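Local atomic coordinates of PBP5 (Haemophilus influenzae, PDB entry 3A3J), a protein that probably removes C-terminal D-alanyl residues from sugar-peptide cell wall precursors, as a serine D-alanyl-D-alanine carboxypeptidase of the peptidase S11 family. Residues 55-60 / 87-92; 61-66 / 78-83; 127-132 / 155-160; 252-257 / 288-293; 281-286 / 335-340. All coordinates share one frame; numbering follows the deposited sequence.

Contact 1 (55-60 / 87-92); sequences IHNTDM and SVADLN
Val88 and Ala89, at the start of helix 88-98, pack against a type I beta turn running from His56 to Asp59. Two carbonyls of the turn grip the helix start: Ala89 N reaches Asn57 O at 3.1 Å, and Val88 N reaches Asp59 O at 2.9 Å in a more bent bond (141° at the hydrogen). The side chain of Val88 rests against the turn. Its CB lies 3.4 Å from His56 O. CG1, roughly opposite the backbone N (chi1 156°), meets His56 O and Asn57 ND2, with Ile55 CD1 4.1 Å from it. CG2 takes the other branch and rests 3.6 Å from Asp59 CB. Beyond that, Asp59 turns its carboxylate back on its own turn: OD2 takes His56 N from above the carboxylate plane and is also bonded to His110 of helix 101-112, two partners that probably restrain its rotation. Ser87 is the N-cap, its OG accepting from Asp90 N at 3.0 Å. Ser87 also forms an antiparallel, non-hydrogen-bonded bridge with Met60, where strands 60-62 and 85-87 meet. The doubly bent Met60 chain lies alongside this bridge, with SD 3.8 Å from Ser87 CB.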
# COMPACT_ATOMS: atom_id res chain seq x y z
N ILE A 55 5.94 19.51 -8.91
CA ILE A 55 7.26 19.34 -9.46
C ILE A 55 6.94 18.59 -10.73
O ILE A 55 5.80 18.12 -10.91
CB ILE A 55 8.25 18.52 -8.54
CG1 ILE A 55 7.78 17.05 -8.38
CG2 ILE A 55 8.49 19.20 -7.17
CD1 ILE A 55 8.73 16.13 -7.52
N HIS A 56 7.92 18.52 -11.62
CA HIS A 56 7.77 17.86 -12.91
C HIS A 56 8.90 16.90 -13.09
O HIS A 56 9.96 17.10 -12.53
CB HIS A 56 7.71 18.88 -14.02
CG HIS A 56 6.40 19.59 -14.06
ND1 HIS A 56 6.09 20.64 -13.21
CD2 HIS A 56 5.27 19.34 -14.77
CE1 HIS A 56 4.84 21.01 -13.40
NE2 HIS A 56 4.32 20.24 -14.35
N ASN A 57 8.66 15.78 -13.79
CA ASN A 57 9.74 14.84 -14.04
C ASN A 57 10.93 15.50 -14.75
O ASN A 57 12.06 15.04 -14.67
CB ASN A 57 9.25 13.69 -14.92
CG ASN A 57 8.58 12.63 -14.13
OD1 ASN A 57 7.54 12.12 -14.52
ND2 ASN A 57 9.15 12.30 -13.01
N THR A 58 10.66 16.51 -15.55
CA THR A 58 11.72 17.19 -16.27
C THR A 58 12.47 18.21 -15.39
O THR A 58 13.47 18.78 -15.83
CB THR A 58 11.15 17.91 -17.42
OG1 THR A 58 9.93 18.53 -16.96
CG2 THR A 58 10.82 16.89 -18.52
N ASP A 59 12.07 18.42 -14.14
CA ASP A 59 12.92 19.30 -13.35
C ASP A 59 14.38 18.79 -13.34
O ASP A 59 14.62 17.64 -13.09
CB ASP A 59 12.39 19.47 -11.95
CG ASP A 59 11.00 20.03 -11.95
OD1 ASP A 59 10.58 20.61 -12.97
OD2 ASP A 59 10.33 19.90 -10.93
N MET A 60 15.33 19.68 -13.59
CA MET A 60 16.77 19.37 -13.51
C MET A 60 17.17 19.82 -12.15
O MET A 60 16.94 20.99 -11.79
CB MET A 60 17.54 20.11 -14.59
CG MET A 60 17.19 19.64 -16.00
SD MET A 60 17.28 17.78 -16.12
CE MET A 60 19.05 17.47 -16.15
N SER A 87 17.63 14.89 -13.73
CA SER A 87 16.18 15.04 -13.75
C SER A 87 15.47 14.32 -12.59
O SER A 87 15.94 13.34 -12.00
CB SER A 87 15.61 14.53 -15.07
OG SER A 87 15.71 13.11 -14.97
N VAL A 88 14.32 14.86 -12.23
CA VAL A 88 13.50 14.28 -11.20
C VAL A 88 13.14 12.83 -11.62
O VAL A 88 13.20 11.92 -10.80
CB VAL A 88 12.25 15.15 -10.99
CG1 VAL A 88 11.11 14.36 -10.39
CG2 VAL A 88 12.57 16.40 -10.12
N ALA A 89 12.83 12.60 -12.89
CA ALA A 89 12.59 11.19 -13.40
C ALA A 89 13.75 10.27 -13.03
O ALA A 89 13.56 9.23 -12.41
CB ALA A 89 12.42 11.21 -14.92
N ASP A 90 14.99 10.67 -13.32
CA ASP A 90 16.12 9.78 -12.96
C ASP A 90 16.20 9.61 -11.52
O ASP A 90 16.46 8.50 -11.03
CB ASP A 90 17.49 10.30 -13.46
CG ASP A 90 17.70 10.04 -14.96
OD1 ASP A 90 17.04 9.10 -15.41
OD2 ASP A 90 18.48 10.71 -15.67
N LEU A 91 16.02 10.70 -10.78
CA LEU A 91 16.21 10.59 -9.34
C LEU A 91 15.21 9.61 -8.71
O LEU A 91 15.54 8.81 -7.89
CB LEU A 91 16.13 11.97 -8.67
CG LEU A 91 17.25 12.99 -9.00
CD1 LEU A 91 16.84 14.32 -8.41
CD2 LEU A 91 18.50 12.45 -8.32
N ASN A 92 13.97 9.78 -9.06
CA ASN A 92 12.87 8.96 -8.56
C ASN A 92 13.03 7.47 -9.00
O ASN A 92 13.02 6.55 -8.16
CB ASN A 92 11.59 9.55 -9.14
CG ASN A 92 10.36 9.10 -8.37
OD1 ASN A 92 9.32 8.96 -8.97
ND2 ASN A 92 10.50 8.79 -7.08

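Contact 2 (61-66 / 78-83); sequences VTIGES and MFLDLN
Asn83 N donates to Ile63 O at 2.8 Å, the one hydrogen bond between 61-66 and 78-83. It is moderately bent, 150° at the hydrogen. Ile63 also lays its side chain over the backbone of the other segment. Its CB is 3.3 Å from Asp81 O, and CG2, anti to the backbone N, lies 3.4 Å from that same oxygen. The other branch goes inward: CD1 of Ile63 meets CD1 of Leu80 at 3.8 Å, the two side chains crossing at about a right angle. The bond from Asn83 continues the small antiparallel ribbon of strands 60-62 and 85-87, where Val61 is backbone-bonded to Val86, and just beyond the strand Ile63 to Thr84, and it closes the long connection between those strands. Leu80 points from this connection into the helical part of the domain, against Leu91 and Ala106, about 11 Å from the side chain of Lys39, the probable proton acceptor. Asp102 accepts from Leu80 N. On the outer side Leu82 folds back, CG anti to the backbone N (chi1 -172°) and chi2 turned to bring CD1 over the Gly64-Glu65 peptide, 3.3 Å from Glu65 N. The Glu65 side chain crosses that of Leu82 obliquely, its CG 3.9 Å from Leu82 CD1.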
# COMPACT_ATOMS: atom_id res chain seq x y z
N VAL A 61 17.72 18.91 -11.35
CA VAL A 61 18.08 19.21 -9.99
C VAL A 61 19.61 19.24 -9.90
O VAL A 61 20.29 18.32 -10.40
CB VAL A 61 17.57 18.10 -9.06
CG1 VAL A 61 18.02 18.28 -7.58
CG2 VAL A 61 16.07 18.07 -9.12
N THR A 62 20.16 20.25 -9.21
CA THR A 62 21.64 20.41 -9.10
C THR A 62 22.19 19.59 -8.00
O THR A 62 21.73 19.71 -6.91
CB THR A 62 22.00 21.88 -8.78
OG1 THR A 62 21.56 22.65 -9.87
CG2 THR A 62 23.53 22.08 -8.62
N ILE A 63 23.17 18.75 -8.25
CA ILE A 63 23.73 17.97 -7.18
C ILE A 63 24.84 18.81 -6.47
O ILE A 63 25.81 19.23 -7.10
CB ILE A 63 24.39 16.69 -7.76
CG1 ILE A 63 23.46 15.94 -8.71
CG2 ILE A 63 24.83 15.76 -6.67
CD1 ILE A 63 22.05 15.68 -8.13
N GLY A 64 24.77 18.99 -5.16
CA GLY A 64 25.80 19.75 -4.46
C GLY A 64 26.27 18.82 -3.39
O GLY A 64 25.89 17.65 -3.41
N GLU A 65 27.11 19.28 -2.47
CA GLU A 65 27.70 18.33 -1.49
C GLU A 65 26.74 17.40 -0.65
O GLU A 65 27.17 16.37 -0.13
CB GLU A 65 28.74 19.03 -0.58
CG GLU A 65 29.65 19.95 -1.39
CD GLU A 65 30.98 20.36 -0.73
OE1 GLU A 65 31.33 19.87 0.37
OE2 GLU A 65 31.68 21.20 -1.36
N SER A 66 25.48 17.74 -0.45
CA SER A 66 24.68 16.87 0.47
C SER A 66 24.02 15.72 -0.33
O SER A 66 23.81 14.67 0.18
CB SER A 66 23.63 17.64 1.28
OG SER A 66 22.73 18.20 0.34
N MET A 78 22.78 5.83 -6.28
CA MET A 78 22.71 5.92 -7.70
C MET A 78 23.98 6.54 -8.37
O MET A 78 24.09 6.62 -9.58
CB MET A 78 21.38 6.59 -8.08
CG MET A 78 21.42 7.85 -8.86
SD MET A 78 19.74 8.37 -9.05
CE MET A 78 19.68 8.91 -10.77
N PHE A 79 24.96 6.87 -7.54
CA PHE A 79 26.22 7.54 -7.99
C PHE A 79 26.10 8.94 -8.57
O PHE A 79 26.63 9.19 -9.65
CB PHE A 79 27.10 6.64 -8.87
CG PHE A 79 27.44 5.35 -8.23
CD1 PHE A 79 28.59 5.21 -7.46
CD2 PHE A 79 26.59 4.24 -8.37
CE1 PHE A 79 28.88 4.00 -6.83
CE2 PHE A 79 26.87 3.04 -7.77
CZ PHE A 79 28.00 2.88 -7.00
N LEU A 80 25.43 9.85 -7.83
CA LEU A 80 25.26 11.27 -8.24
C LEU A 80 26.58 12.00 -8.05
O LEU A 80 27.14 11.96 -6.95
CB LEU A 80 24.18 11.98 -7.40
CG LEU A 80 22.76 11.38 -7.49
CD1 LEU A 80 21.83 12.20 -6.67
CD2 LEU A 80 22.24 11.27 -8.94
N ASP A 81 27.08 12.62 -9.11
CA ASP A 81 28.37 13.37 -9.02
C ASP A 81 28.15 14.85 -8.72
O ASP A 81 27.17 15.46 -9.16
CB ASP A 81 29.17 13.25 -10.30
CG ASP A 81 29.81 11.91 -10.44
OD1 ASP A 81 30.11 11.29 -9.38
OD2 ASP A 81 29.95 11.45 -11.57
N LEU A 82 29.07 15.41 -7.94
CA LEU A 82 29.01 16.78 -7.50
C LEU A 82 28.93 17.69 -8.71
O LEU A 82 29.55 17.45 -9.73
CB LEU A 82 30.25 17.09 -6.67
CG LEU A 82 30.29 18.44 -5.94
CD1 LEU A 82 29.14 18.51 -4.99
CD2 LEU A 82 31.59 18.64 -5.16
N ASN A 83 28.08 18.68 -8.64
CA ASN A 83 28.01 19.70 -9.68
C ASN A 83 27.45 19.22 -11.00
O ASN A 83 27.74 19.79 -12.04
CB ASN A 83 29.38 20.39 -9.88
CG ASN A 83 29.28 21.64 -10.74
OD1 ASN A 83 28.36 22.46 -10.59
ND2 ASN A 83 30.20 21.77 -11.70

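Contact 3 (127-132 / 155-160); sequences QQFGLK and AIIGAH
Phe129 and His160 lie face to face in an offset stack, centroids 3.7 Å apart and planes only 7° from parallel. Phe129 comes from a Schellman motif that closes helix 115-128: Gly130 follows with positive phi, and its N bonds back to Gln127 O. His160 comes from helix 151-164. The two side chains enter the stack from opposite directions, so that CD2 of His160 lies over the centre of the phenyl ring, whereas CD1 of Phe129 lies toward the rim of the imidazole. Packing is close here. Tyr44 of helix 38-51 meets Phe129 edge to face, and Ile157 CG1 stands at the phenyl edge, 4.1 Å from Phe129 CD2. Leu131 divides its branches over two isoleucines, CD2 passing alongside Ile156 with 3.7 Å to its CG2, and CD1 crossing Ile157 with 3.9 Å to its CD1. The polar margin is looser and is bridged by water. A hydrogen bond between His160 ND1 and Asp164 helps hold the imidazole, with NE2 turned toward the chain at Phe129. The contact joins the C-terminal end of helix 115-128 to the middle of helix 151-164, beside helix 38-51, which carries Lys39, whose side chain is about 9 Å from that of Ile157. A water in the imidazole plane lies 2.8 Å from His160 NE2 and donates to Phe129 O.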
# COMPACT_ATOMS: atom_id res chain seq x y z
N GLN A 127 0.11 10.21 9.19
CA GLN A 127 -1.13 10.59 9.95
C GLN A 127 -2.27 10.41 9.03
O GLN A 127 -3.35 9.88 9.38
CB GLN A 127 -1.10 12.09 10.32
CG GLN A 127 -0.04 12.38 11.31
CD GLN A 127 -0.20 11.38 12.41
OE1 GLN A 127 -1.32 10.98 12.68
NE2 GLN A 127 0.90 10.96 13.05
N GLN A 128 -2.08 10.90 7.83
CA GLN A 128 -3.16 10.88 6.93
C GLN A 128 -3.53 9.43 6.53
O GLN A 128 -4.69 9.17 6.26
CB GLN A 128 -2.75 11.70 5.76
CG GLN A 128 -3.74 11.82 4.67
CD GLN A 128 -3.10 12.60 3.59
OE1 GLN A 128 -2.52 13.65 3.87
NE2 GLN A 128 -3.15 12.10 2.35
N PHE A 129 -2.57 8.48 6.49
CA PHE A 129 -2.89 7.06 6.20
C PHE A 129 -3.48 6.37 7.41
O PHE A 129 -3.94 5.24 7.30
CB PHE A 129 -1.62 6.22 5.79
CG PHE A 129 -1.01 6.63 4.48
CD1 PHE A 129 -1.66 7.49 3.65
CD2 PHE A 129 0.20 6.08 4.06
CE1 PHE A 129 -1.10 7.84 2.43
CE2 PHE A 129 0.78 6.40 2.84
CZ PHE A 129 0.15 7.29 2.01
N GLY A 130 -3.44 7.00 8.59
CA GLY A 130 -3.97 6.33 9.79
C GLY A 130 -3.11 5.31 10.50
O GLY A 130 -3.63 4.38 11.14
N LEU A 131 -1.79 5.52 10.50
CA LEU A 131 -0.83 4.55 11.02
C LEU A 131 -0.42 4.89 12.40
O LEU A 131 -0.20 6.05 12.70
CB LEU A 131 0.47 4.55 10.16
CG LEU A 131 0.34 4.70 8.66
CD1 LEU A 131 1.79 4.70 8.02
CD2 LEU A 131 -0.49 3.53 8.12
N LYS A 132 -0.13 3.88 13.20
CA LYS A 132 -0.04 4.06 14.61
C LYS A 132 1.33 3.61 15.06
O LYS A 132 1.76 3.85 16.18
CB LYS A 132 -1.15 3.17 15.20
CG LYS A 132 -1.09 3.05 16.70
CD LYS A 132 -1.89 1.89 17.18
CE LYS A 132 -1.37 1.57 18.59
NZ LYS A 132 -2.46 0.89 19.30
N ALA A 155 2.34 -2.52 4.83
CA ALA A 155 1.33 -2.98 3.84
C ALA A 155 0.42 -1.83 3.47
O ALA A 155 0.03 -1.64 2.30
CB ALA A 155 0.49 -4.23 4.40
N ILE A 156 0.04 -1.05 4.48
CA ILE A 156 -0.89 0.09 4.20
C ILE A 156 -0.23 1.10 3.28
O ILE A 156 -0.81 1.55 2.26
CB ILE A 156 -1.44 0.73 5.54
CG1 ILE A 156 -2.35 -0.27 6.27
CG2 ILE A 156 -2.20 2.04 5.23
CD1 ILE A 156 -2.55 0.01 7.73
N ILE A 157 1.05 1.35 3.53
CA ILE A 157 1.81 2.34 2.66
C ILE A 157 1.91 1.82 1.27
O ILE A 157 1.68 2.53 0.29
CB ILE A 157 3.29 2.68 3.22
CG1 ILE A 157 3.18 3.38 4.58
CG2 ILE A 157 4.06 3.48 2.18
CD1 ILE A 157 4.42 3.38 5.49
N GLY A 158 2.20 0.53 1.14
CA GLY A 158 2.37 0.02 -0.28
C GLY A 158 1.00 0.05 -0.95
O GLY A 158 0.87 0.35 -2.14
N ALA A 159 -0.08 -0.21 -0.22
CA ALA A 159 -1.42 -0.14 -0.97
C ALA A 159 -1.73 1.24 -1.50
O ALA A 159 -2.33 1.44 -2.60
CB ALA A 159 -2.57 -0.61 -0.03
N HIS A 160 -1.29 2.26 -0.73
CA HIS A 160 -1.53 3.67 -1.14
C HIS A 160 -0.71 4.02 -2.34
O HIS A 160 -1.17 4.73 -3.22
CB HIS A 160 -1.15 4.63 -0.01
CG HIS A 160 -2.30 4.92 0.92
ND1 HIS A 160 -3.39 5.66 0.52
CD2 HIS A 160 -2.54 4.54 2.19
CE1 HIS A 160 -4.24 5.77 1.54
NE2 HIS A 160 -3.76 5.06 2.56
O HOH W 1 -4.78 4.37 5.09

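Contact 4 (252-257 / 288-293); sequences NFETFK and ITIPKG
Glu254 reaches across to the end of the partner strand, and its OE1 accepts from Gly293 N at 3.0 Å, with the donor well above the carboxylate plane, 69° out of it. This supplements the backbone ladder of an antiparallel two-stranded ribbon of the C-terminal domain, strands 253-259 and 286-291, which starts directly after helix 235-252. Glu254 pairs with Ile290, and Phe256 with Ile288, through two N-H...O bonds each. Between them Thr255 and Thr289 form a non-hydrogen-bonded pair. Lys292 N extends the ladder past the strand to Asn252 O at 3.1 Å. The Glu254 side chain starts between its own N and carbonyl carbon (chi1 53°) and then runs extended, which lays CG 3.5 Å from Ile290 CG1 before the carboxylate passes on to the turn at Gly293. Lys292 NZ is near but not in contact with OE1, and may favour its negative charge. On the same face the Phe256 ring lies side by side with Ile288, Phe256 CE2 3.7 Å from Ile288 CG1. Ile288 and Ile290 pack on Ala332 and Ile331 of strand 329-338, respectively. The opposite face, with the threonines, looks toward the catalytic domain. Thr255 OG1 is bonded to Asp16 and Thr289 OG1 to Ser19, so both hydroxyls bind the ribbon to the strand 11-16 region. Between themselves the Thr255 OG1 and Thr289 OG1 oxygens lie 2.8 Å apart, with the proton unsettled.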
# COMPACT_ATOMS: atom_id res chain seq x y z
N ASN A 252 -5.64 -20.32 -1.45
CA ASN A 252 -6.67 -20.54 -0.48
C ASN A 252 -7.81 -19.50 -0.37
O ASN A 252 -8.71 -19.67 0.44
CB ASN A 252 -6.03 -20.66 0.89
CG ASN A 252 -5.29 -21.97 1.06
OD1 ASN A 252 -4.09 -22.09 0.73
ND2 ASN A 252 -5.99 -22.97 1.57
N PHE A 253 -7.80 -18.41 -1.12
CA PHE A 253 -8.75 -17.39 -0.77
C PHE A 253 -9.09 -16.75 -2.07
O PHE A 253 -8.42 -16.97 -3.04
CB PHE A 253 -8.13 -16.34 0.13
CG PHE A 253 -7.86 -16.80 1.55
CD1 PHE A 253 -8.80 -16.59 2.56
CD2 PHE A 253 -6.64 -17.36 1.89
CE1 PHE A 253 -8.54 -16.98 3.89
CE2 PHE A 253 -6.35 -17.76 3.20
CZ PHE A 253 -7.30 -17.57 4.22
N GLU A 254 -10.17 -15.99 -2.09
CA GLU A 254 -10.55 -15.29 -3.29
C GLU A 254 -11.20 -14.03 -2.79
O GLU A 254 -11.56 -13.93 -1.59
CB GLU A 254 -11.56 -16.11 -4.09
CG GLU A 254 -12.76 -16.53 -3.27
CD GLU A 254 -13.69 -17.42 -4.08
OE1 GLU A 254 -13.19 -18.12 -5.00
OE2 GLU A 254 -14.92 -17.42 -3.80
N THR A 255 -11.39 -13.10 -3.72
CA THR A 255 -11.86 -11.79 -3.40
C THR A 255 -12.92 -11.40 -4.40
O THR A 255 -12.77 -11.58 -5.57
CB THR A 255 -10.68 -10.77 -3.40
OG1 THR A 255 -9.97 -10.93 -2.15
CG2 THR A 255 -11.17 -9.33 -3.55
N PHE A 256 -14.04 -10.90 -3.95
CA PHE A 256 -15.00 -10.45 -4.92
C PHE A 256 -15.73 -9.19 -4.47
O PHE A 256 -15.83 -8.86 -3.29
CB PHE A 256 -15.98 -11.58 -5.35
CG PHE A 256 -17.07 -11.87 -4.35
CD1 PHE A 256 -18.38 -11.41 -4.56
CD2 PHE A 256 -16.81 -12.63 -3.21
CE1 PHE A 256 -19.42 -11.69 -3.64
CE2 PHE A 256 -17.82 -12.90 -2.29
CZ PHE A 256 -19.13 -12.42 -2.50
N LYS A 257 -16.21 -8.49 -5.47
CA LYS A 257 -16.87 -7.24 -5.29
C LYS A 257 -18.31 -7.51 -4.82
O LYS A 257 -19.08 -8.15 -5.52
CB LYS A 257 -16.85 -6.50 -6.62
CG LYS A 257 -17.24 -5.05 -6.46
CD LYS A 257 -17.47 -4.42 -7.82
CE LYS A 257 -16.25 -3.65 -8.23
NZ LYS A 257 -16.40 -2.95 -9.53
N ILE A 288 -14.89 -8.31 -0.67
CA ILE A 288 -14.64 -9.11 0.50
C ILE A 288 -13.72 -10.25 0.13
O ILE A 288 -13.58 -10.61 -1.04
CB ILE A 288 -15.96 -9.59 1.21
CG1 ILE A 288 -16.72 -10.59 0.33
CG2 ILE A 288 -16.81 -8.39 1.59
CD1 ILE A 288 -17.66 -11.53 1.19
N THR A 289 -13.07 -10.79 1.13
CA THR A 289 -12.20 -11.90 0.90
C THR A 289 -12.71 -13.13 1.68
O THR A 289 -12.89 -13.07 2.88
CB THR A 289 -10.75 -11.52 1.34
OG1 THR A 289 -10.30 -10.39 0.57
CG2 THR A 289 -9.78 -12.72 1.19
N ILE A 290 -12.89 -14.24 0.98
CA ILE A 290 -13.48 -15.48 1.56
C ILE A 290 -12.66 -16.71 1.17
O ILE A 290 -11.86 -16.63 0.26
CB ILE A 290 -14.89 -15.67 0.98
CG1 ILE A 290 -14.79 -15.82 -0.55
CG2 ILE A 290 -15.80 -14.50 1.42
CD1 ILE A 290 -15.74 -14.92 -1.36
N PRO A 291 -12.86 -17.86 1.85
CA PRO A 291 -12.20 -19.06 1.36
C PRO A 291 -12.51 -19.25 -0.09
O PRO A 291 -13.62 -18.92 -0.53
CB PRO A 291 -12.79 -20.17 2.23
CG PRO A 291 -12.99 -19.47 3.55
CD PRO A 291 -13.51 -18.08 3.16
N LYS A 292 -11.52 -19.71 -0.86
CA LYS A 292 -11.69 -19.96 -2.29
C LYS A 292 -12.84 -20.94 -2.52
O LYS A 292 -13.12 -21.80 -1.68
CB LYS A 292 -10.42 -20.59 -2.85
CG LYS A 292 -10.17 -20.30 -4.33
CD LYS A 292 -9.16 -21.30 -4.88
CE LYS A 292 -7.99 -20.62 -5.56
NZ LYS A 292 -8.42 -19.90 -6.80
N GLY A 293 -13.50 -20.84 -3.66
CA GLY A 293 -14.60 -21.73 -3.90
C GLY A 293 -15.95 -21.40 -3.25
O GLY A 293 -16.95 -21.91 -3.72

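Contact 5 (281-286 / 335-340); sequences GAFMDH and NLQVMN
Gln337 sets out with CG anti to the carbonyl carbon (chi1 -52°) and then stays extended (chi2 159°), which carries OE1 across to Phe283 N, 2.9 Å away in a nearly straight bond (166° at the hydrogen). With OE1 held by Phe283 and NE2 by Gly316 O, the amide is fixed in rotation. NE2 also comes in plane to the edge of the Phe283 ring, 3.7 Å from its CD2, with the ring and amide planes nearly perpendicular. Met339 bends twice and places SD over the face of that ring, 4.2 Å from the centroid, a Met-aromatic contact; the position of its CE is doubtful. The backbone beneath is the last pairing of strand 277-281 with strand 329-338, in the mixed sheet of the C-terminal domain: Gly281 and Gln337 form an antiparallel hydrogen-bonded pair, with Gln337 N donating to Gly281 O. After it the chain leaves the sheet through Ala282 and Phe283 on its way to strand 286-291. Gly281 has no side chain, which lets Met339 SD lie 3.5 Å from its CA. Leu336 brings CD1 to 3.5 Å from Gly281 O, and its side chain also touches Leu280 and Ile319.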
# COMPACT_ATOMS: atom_id res chain seq x y z
N GLY A 281 -28.14 1.68 -1.52
CA GLY A 281 -26.94 1.13 -2.16
C GLY A 281 -25.72 1.66 -1.45
O GLY A 281 -25.79 1.91 -0.23
N ALA A 282 -24.63 1.85 -2.22
CA ALA A 282 -23.32 2.35 -1.74
C ALA A 282 -22.70 3.27 -2.80
O ALA A 282 -22.81 3.03 -4.01
CB ALA A 282 -22.36 1.20 -1.38
N PHE A 283 -22.12 4.37 -2.36
CA PHE A 283 -21.48 5.29 -3.30
C PHE A 283 -20.01 4.88 -3.59
O PHE A 283 -19.34 5.52 -4.41
CB PHE A 283 -21.66 6.76 -2.85
CG PHE A 283 -23.04 7.30 -3.15
CD1 PHE A 283 -23.43 7.59 -4.47
CD2 PHE A 283 -23.99 7.40 -2.14
CE1 PHE A 283 -24.73 8.05 -4.77
CE2 PHE A 283 -25.27 7.85 -2.40
CZ PHE A 283 -25.65 8.18 -3.74
N MET A 284 -19.53 3.83 -2.93
CA MET A 284 -18.23 3.24 -3.30
C MET A 284 -18.26 1.72 -3.40
O MET A 284 -19.12 1.05 -2.74
CB MET A 284 -17.16 3.66 -2.31
CG MET A 284 -16.42 4.97 -2.77
SD MET A 284 -14.91 5.40 -1.80
CE MET A 284 -13.81 3.98 -2.14
N ASP A 285 -17.35 1.20 -4.22
CA ASP A 285 -17.17 -0.26 -4.42
C ASP A 285 -16.86 -0.90 -3.11
O ASP A 285 -16.39 -0.23 -2.24
CB ASP A 285 -15.98 -0.51 -5.33
CG ASP A 285 -16.29 -0.28 -6.78
OD1 ASP A 285 -17.45 0.03 -7.11
OD2 ASP A 285 -15.36 -0.45 -7.59
N HIS A 286 -17.13 -2.18 -2.95
CA HIS A 286 -16.77 -2.88 -1.74
C HIS A 286 -16.38 -4.29 -2.14
O HIS A 286 -16.89 -4.80 -3.16
CB HIS A 286 -17.94 -2.99 -0.76
CG HIS A 286 -17.53 -3.48 0.59
ND1 HIS A 286 -17.14 -2.63 1.61
CD2 HIS A 286 -17.40 -4.74 1.09
CE1 HIS A 286 -16.79 -3.35 2.67
NE2 HIS A 286 -16.93 -4.63 2.38
N ASN A 335 -21.34 -0.36 4.91
CA ASN A 335 -22.43 0.57 5.04
C ASN A 335 -23.41 0.52 3.90
O ASN A 335 -23.07 0.17 2.81
CB ASN A 335 -21.91 2.00 5.23
CG ASN A 335 -21.18 2.16 6.51
OD1 ASN A 335 -21.33 1.35 7.44
ND2 ASN A 335 -20.38 3.19 6.59
N LEU A 336 -24.65 0.87 4.21
CA LEU A 336 -25.70 0.97 3.20
C LEU A 336 -26.19 2.39 3.26
O LEU A 336 -26.45 2.91 4.34
CB LEU A 336 -26.82 0.04 3.60
CG LEU A 336 -27.96 -0.20 2.64
CD1 LEU A 336 -27.50 -0.73 1.29
CD2 LEU A 336 -28.87 -1.23 3.34
N GLN A 337 -26.34 3.02 2.11
CA GLN A 337 -26.71 4.41 2.10
C GLN A 337 -27.94 4.68 1.29
O GLN A 337 -28.33 3.92 0.40
CB GLN A 337 -25.56 5.31 1.56
CG GLN A 337 -24.20 5.14 2.22
CD GLN A 337 -23.09 5.66 1.28
OE1 GLN A 337 -22.57 4.91 0.45
NE2 GLN A 337 -22.80 6.97 1.35
N VAL A 338 -28.56 5.81 1.61
CA VAL A 338 -29.66 6.32 0.84
C VAL A 338 -29.05 6.93 -0.45
O VAL A 338 -28.02 7.61 -0.40
CB VAL A 338 -30.40 7.40 1.73
CG1 VAL A 338 -31.41 8.24 0.92
CG2 VAL A 338 -31.02 6.73 3.02
N MET A 339 -29.66 6.69 -1.60
CA MET A 339 -29.06 7.02 -2.89
C MET A 339 -29.64 8.30 -3.50
O MET A 339 -28.99 8.95 -4.31
CB MET A 339 -29.31 5.90 -3.90
CG MET A 339 -28.85 4.57 -3.44
SD MET A 339 -27.04 4.48 -3.13
CE MET A 339 -26.90 5.08 -1.47
N ASN A 340 -30.89 8.63 -3.13
CA ASN A 340 -31.49 9.90 -3.54
C ASN A 340 -32.05 10.67 -2.32
O ASN A 340 -32.35 10.05 -1.27
CB ASN A 340 -32.53 9.68 -4.67
CG ASN A 340 -32.89 8.16 -4.93
OD1 ASN A 340 -33.68 7.49 -4.17
ND2 ASN A 340 -32.34 7.62 -6.04

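How the contacts relate
Contacts 1 and 2 share the ribbon of strands 60-62 and 85-87 and touch through Val61, Val88, Leu80 and Leu91; both are partly buried, at the far end of the catalytic domain. Contact 3, also partly buried, its centre about 7 Å from the chain centre, is made mainly of side chains, with a water reaching one backbone carbonyl and an aromatic stack where the first two rely on backbone carbonyls. Contacts 4 and 5 belong to the C-terminal domain, and their segments alternate along the chain. Contact 4 is a surface ladder with many backbone bonds, while contact 5 is buried and leans on a glutamine and a methionine. A long, weak ion pair, Lys257 to Asp285, joins them.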